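Flavodoxin (PDB 5VEG) binds flavin mononucleotide and, associated with a propanediol-utilization bacterial microcompartment, probably donates low-potential electrons to redox enzymes. Local coordinates at residues Thr32-Tyr37 with Ser68-Ala73. Numbering follows the deposited sequence.
Sequences TAHVVY and SQTDVA
Thr70 sets its methyl group against two side chains of the strand Thr32-Tyr37, and this methyl carries most of the contact. CG2 of Thr70 lies 3.7 Å from CG1 of Val36 and 4.0 Å from NE2 of His34, with CE1 of the same ring hardly farther at 4.1 Å. The methyl approaches the imidazole obliquely, nearest NE2 and CE1, while His34 and Thr70 reach for each other from opposite directions. Thr70 CG2 stands anti to the backbone N (chi1 -50° for OG1), which carries the methyl in toward the strand; OG1 also passes CG1 of Val36, at 3.9 Å.

In the doubly wound flavodoxin fold, Thr32-Tyr37 belongs to the strand lying between 60-66 and 80-85 in a five-stranded parallel sheet of order 2-1-3-4-5. Residues Ser68-Ala73 lead from the edge strand 60-66 into the short helix 72-75 and bring Thr70 over the side of the strand onto which His34 and Val36 point. Val35, between the two contact residues, faces the other way, onto helix 43-56. Phe100 of helix 98-105 touches both Val36 and Thr70, extending the packing.

The polar ends are tied through strand 60-66. Ser65 OG is hydrogen-bonded both to His34 NE2 and to Thr70 OG1, linking the two residues through one hydroxyl, and Thr70 OG1 also bonds to the backbone O of Glu66. Those bonds fix the rotation of the threonine, methyl inward. The His34 ring swings away from its own backbone N (chi1 -158°), which brings NE2 to Ser65, and it also meets Phe75, the planes inclined by about 60°.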
loop_
_atom_site.group_PDB
_atom_site.type_symbol
_atom_site.label_atom_id
_atom_site.label_comp_id
_atom_site.label_asym_id
_atom_site.label_seq_id
_atom_site.Cartn_x
_atom_site.Cartn_y
_atom_site.Cartn_z
ATOM N N THR A 32 -14.521 1.426 -5.194
ATOM C CA THR A 32 -14.115 0.639 -4.043
ATOM C C THR A 32 -12.589 0.594 -3.954
ATOM O O THR A 32 -11.883 0.750 -4.958
ATOM C CB THR A 32 -14.657 -0.794 -4.124
ATOM O OG1 THR A 32 -14.134 -1.422 -5.297
ATOM C CG2 THR A 32 -16.187 -0.788 -4.199
ATOM N N ALA A 33 -12.094 0.368 -2.740
ATOM C CA ALA A 33 -10.672 0.238 -2.479
ATOM C C ALA A 33 -10.467 -0.774 -1.366
ATOM O O ALA A 33 -11.296 -0.909 -0.464
ATOM C CB ALA A 33 -10.027 1.573 -2.084
ATOM N N HIS A 34 -9.361 -1.496 -1.451
ATOM C CA HIS A 34 -8.917 -2.373 -0.379
ATOM C C HIS A 34 -7.505 -1.956 0.014
ATOM O O HIS A 34 -6.608 -1.930 -0.834
ATOM C CB HIS A 34 -8.975 -3.838 -0.819
ATOM C CG HIS A 34 -9.037 -4.805 0.322
ATOM N ND1 HIS A 34 -9.798 -5.957 0.289
ATOM C CD2 HIS A 34 -8.420 -4.796 1.526
ATOM C CE1 HIS A 34 -9.644 -6.615 1.424
ATOM N NE2 HIS A 34 -8.815 -5.930 2.194
ATOM N N VAL A 35 -7.320 -1.599 1.287
ATOM C CA VAL A 35 -6.010 -1.247 1.842
ATOM C C VAL A 35 -5.579 -2.366 2.773
ATOM O O VAL A 35 -6.253 -2.646 3.772
ATOM C CB VAL A 35 -6.039 0.098 2.589
ATOM C CG1 VAL A 35 -4.691 0.380 3.227
ATOM C CG2 VAL A 35 -6.426 1.228 1.646
ATOM N N VAL A 36 -4.468 -3.016 2.459
ATOM C CA VAL A 36 -3.898 -3.985 3.384
ATOM C C VAL A 36 -2.639 -3.389 3.996
ATOM O O VAL A 36 -1.913 -2.616 3.360
ATOM C CB VAL A 36 -3.602 -5.353 2.733
ATOM C CG1 VAL A 36 -4.910 -5.988 2.203
ATOM C CG2 VAL A 36 -2.578 -5.217 1.631
ATOM N N TYR A 37 -2.377 -3.754 5.247
ATOM C CA TYR A 37 -1.178 -3.279 5.923
ATOM C C TYR A 37 -0.462 -4.446 6.576
ATOM O O TYR A 37 -1.071 -5.466 6.925
ATOM C CB TYR A 37 -1.487 -2.193 6.983
ATOM C CG TYR A 37 -2.405 -2.659 8.101
ATOM C CD1 TYR A 37 -1.893 -3.256 9.255
ATOM C CD2 TYR A 37 -3.785 -2.502 7.997
ATOM C CE1 TYR A 37 -2.739 -3.693 10.264
ATOM C CE2 TYR A 37 -4.630 -2.928 8.999
ATOM C CZ TYR A 37 -4.107 -3.523 10.122
ATOM O OH TYR A 37 -4.959 -3.938 11.111
ATOM N N SER A 68 -1.709 -10.568 6.757
ATOM C CA SER A 68 -1.688 -12.003 7.013
ATOM C C SER A 68 -3.086 -12.603 7.099
ATOM O O SER A 68 -3.216 -13.824 6.988
ATOM C CB SER A 68 -0.925 -12.318 8.297
ATOM O OG SER A 68 -1.774 -12.203 9.424
ATOM N N GLN A 69 -4.122 -11.783 7.290
ATOM C CA GLN A 69 -5.507 -12.246 7.298
ATOM C C GLN A 69 -6.226 -12.005 5.973
ATOM O O GLN A 69 -7.457 -12.073 5.930
ATOM C CB GLN A 69 -6.297 -11.553 8.414
ATOM C CG GLN A 69 -5.673 -11.625 9.787
ATOM C CD GLN A 69 -6.111 -12.848 10.557
ATOM O OE1 GLN A 69 -6.162 -13.954 10.013
ATOM N NE2 GLN A 69 -6.418 -12.662 11.840
ATOM N N THR A 70 -5.504 -11.693 4.901
ATOM C CA THR A 70 -6.117 -11.269 3.649
ATOM C C THR A 70 -5.639 -12.172 2.526
ATOM O O THR A 70 -4.434 -12.416 2.395
ATOM C CB THR A 70 -5.784 -9.805 3.328
ATOM O OG1 THR A 70 -6.052 -8.991 4.477
ATOM C CG2 THR A 70 -6.614 -9.305 2.156
ATOM N N ASP A 71 -6.581 -12.677 1.733
ATOM C CA ASP A 71 -6.261 -13.416 0.523
ATOM C C ASP A 71 -6.324 -12.482 -0.678
ATOM O O ASP A 71 -7.233 -11.653 -0.788
ATOM C CB ASP A 71 -7.213 -14.600 0.339
ATOM C CG ASP A 71 -7.150 -15.581 1.510
ATOM O OD1 ASP A 71 -6.029 -16.057 1.822
ATOM O OD2 ASP A 71 -8.211 -15.861 2.123
ATOM N N VAL A 72 -5.337 -12.605 -1.571
ATOM C CA VAL A 72 -5.315 -11.775 -2.771
ATOM C C VAL A 72 -6.612 -11.911 -3.560
ATOM O O VAL A 72 -7.106 -10.930 -4.123
ATOM C CB VAL A 72 -4.087 -12.120 -3.638
ATOM C CG1 VAL A 72 -4.206 -11.489 -5.033
ATOM C CG2 VAL A 72 -2.788 -11.664 -2.937
ATOM N N ALA A 73 -7.200 -13.110 -3.595
ATOM C CA ALA A 73 -8.445 -13.297 -4.341
ATOM C C ALA A 73 -9.548 -12.370 -3.839
ATOM O O ALA A 73 -10.369 -11.893 -4.629
ATOM C CB ALA A 73 -8.902 -14.756 -4.261
#